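Local coordinates for protein HAD superfamily hydrolase (Brucella suis biovar 1, PDB 6NQ4) that probably acts as a phosphatase of the haloacid dehalogenase-like superfamily, holding a sodium ion in its metal site, at residues D154-T159 against V186-R191. Residues are numbered along the deposited sequence; the frame is centred on the assembly and turned at random.
Sequences DDEVET and VERGPR. With EDO (1,2-ethanediol), chain F.
Arg-188 meets Asp-155 end-on, its two terminal nitrogens each taking one carboxylate oxygen: NH1 lies 2.9 Å from Asp-155 OD1 and NH2 2.9 Å from Asp-155 OD2. Both oxygens sit close to the guanidinium plane, and the NH1 bond is almost straight, yet the carboxylate is rotated about 45° against the guanidinium, so that NH1 comes to OD1 from above the carboxylate plane. Arg-188 reaches this far because its chain leaves with CG anti to the backbone N and stays extended until a bend at chi3.

Glu-156 binds both arginines. Arg-191 takes it side-on, NE standing 3.0 Å from Glu-156 OE1, on the syn lone pair, and NH2 3.0 Å from Glu-156 OE2; the NE bond is bent, 138° at the hydrogen. Arg-188 NH1 adds a third bond, 2.9 Å to Glu-156 OE2, arriving on the other face of the carboxylate from Arg-191 NH2. A bend at chi2 (-78°) turns the glutamate head toward the two arginines.

The arginines come from one hairpin. A type II' turn, Arg-188 to Arg-191, joins strands 185-188 and 191-194, and the backbones of the two arginines bond to each other at its ends; the Arg-188 carbonyl O lies over one face of the Arg-191 guanidinium. In 154-159, an Asx turn in which Asp-154 OD1 accepts from the N of Glu-156 shapes the loop between strand 146-149 and helix 164-172. Arg-191 NH2 also pairs with Glu-51.

Between 154-159 and 186-191 the contact, at the surface, is made by salt bridges; Asp-155 and Glu-156 also touch Ile-193 of the hairpin. Alternating acids and arginines, with Glu-51 as a third acid on Arg-191, probably offset one another's charge, which would favour the ionised forms.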
# COMPACT_ATOMS: atom_id res chain seq x y z
N ASP A 154 14.13 11.87 4.33
CA ASP A 154 15.25 10.93 4.30
C ASP A 154 14.92 9.82 5.30
O ASP A 154 15.26 9.91 6.48
CB ASP A 154 16.58 11.59 4.61
CG ASP A 154 17.74 10.60 4.55
OD1 ASP A 154 17.49 9.37 4.44
OD2 ASP A 154 18.91 11.03 4.59
N ASP A 155 14.27 8.78 4.81
CA ASP A 155 13.72 7.76 5.69
C ASP A 155 14.75 6.78 6.20
O ASP A 155 14.40 5.88 6.98
CB ASP A 155 12.54 7.05 5.02
CG ASP A 155 12.93 6.24 3.79
OD1 ASP A 155 14.13 6.00 3.52
OD2 ASP A 155 11.98 5.82 3.08
N GLU A 156 16.01 6.90 5.79
CA GLU A 156 17.04 6.04 6.37
C GLU A 156 17.61 6.62 7.66
O GLU A 156 18.24 5.87 8.42
CB GLU A 156 18.15 5.74 5.37
CG GLU A 156 17.72 4.87 4.19
CD GLU A 156 17.61 3.38 4.52
OE1 GLU A 156 17.89 2.97 5.67
OE2 GLU A 156 17.25 2.59 3.61
N VAL A 157 17.39 7.90 7.94
CA VAL A 157 17.96 8.51 9.14
C VAL A 157 16.94 9.24 10.00
O VAL A 157 17.21 9.47 11.20
CB VAL A 157 19.15 9.44 8.81
CG1 VAL A 157 20.15 8.75 7.92
CG2 VAL A 157 18.65 10.73 8.18
N GLU A 158 15.79 9.63 9.47
CA GLU A 158 14.83 10.45 10.21
C GLU A 158 13.78 9.58 10.88
O GLU A 158 13.56 8.42 10.51
CB GLU A 158 14.14 11.42 9.25
CG GLU A 158 15.12 12.43 8.65
CD GLU A 158 14.53 13.24 7.51
OE1 GLU A 158 13.42 12.91 7.02
OE2 GLU A 158 15.21 14.21 7.09
N THR A 159 13.13 10.15 11.88
CA THR A 159 12.04 9.51 12.60
C THR A 159 10.87 10.47 12.69
O THR A 159 11.02 11.67 12.43
CB THR A 159 12.48 9.12 14.02
OG1 THR A 159 12.59 10.31 14.81
CG2 THR A 159 13.80 8.37 14.00
N VAL A 186 7.53 -0.01 6.98
CA VAL A 186 7.70 -1.02 5.94
C VAL A 186 9.07 -1.65 6.12
O VAL A 186 10.00 -1.03 6.64
CB VAL A 186 7.55 -0.40 4.52
CG1 VAL A 186 8.72 0.53 4.20
CG2 VAL A 186 7.38 -1.47 3.43
N GLU A 187 9.20 -2.89 5.68
CA GLU A 187 10.52 -3.50 5.69
C GLU A 187 11.34 -3.01 4.50
O GLU A 187 10.81 -2.64 3.44
CB GLU A 187 10.41 -5.02 5.69
CG GLU A 187 9.67 -5.57 4.49
CD GLU A 187 8.20 -5.76 4.78
OE1 GLU A 187 7.40 -4.83 4.49
OE2 GLU A 187 7.86 -6.85 5.34
N ARG A 188 12.64 -2.99 4.69
CA ARG A 188 13.59 -2.74 3.62
C ARG A 188 14.77 -3.67 3.91
O ARG A 188 15.63 -3.35 4.75
CB ARG A 188 14.02 -1.28 3.55
CG ARG A 188 14.75 -0.95 2.24
CD ARG A 188 15.01 0.55 2.13
NE ARG A 188 13.76 1.28 1.91
CZ ARG A 188 13.59 2.57 2.18
NH1 ARG A 188 14.59 3.28 2.68
NH2 ARG A 188 12.42 3.15 1.95
N GLY A 189 14.76 -4.84 3.29
CA GLY A 189 15.65 -5.89 3.69
C GLY A 189 15.45 -6.14 5.17
O GLY A 189 14.32 -6.31 5.64
N PRO A 190 16.55 -6.10 5.95
CA PRO A 190 16.46 -6.36 7.39
C PRO A 190 15.96 -5.19 8.21
O PRO A 190 15.73 -5.37 9.41
CB PRO A 190 17.92 -6.67 7.76
CG PRO A 190 18.70 -5.77 6.83
CD PRO A 190 17.93 -5.85 5.52
N ARG A 191 15.83 -4.00 7.62
CA ARG A 191 15.50 -2.80 8.36
C ARG A 191 13.98 -2.57 8.38
O ARG A 191 13.24 -3.06 7.53
CB ARG A 191 16.20 -1.58 7.73
CG ARG A 191 17.72 -1.62 7.87
CD ARG A 191 18.46 -0.38 7.34
NE ARG A 191 18.10 -0.03 5.95
CZ ARG A 191 18.44 -0.73 4.88
NH1 ARG A 191 19.17 -1.84 4.99
NH2 ARG A 191 18.05 -0.32 3.68
C1 EDO F . 15.12 5.21 10.09
O1 EDO F . 14.77 6.08 11.17
C2 EDO F . 13.89 4.38 9.72
O2 EDO F . 12.96 5.17 8.94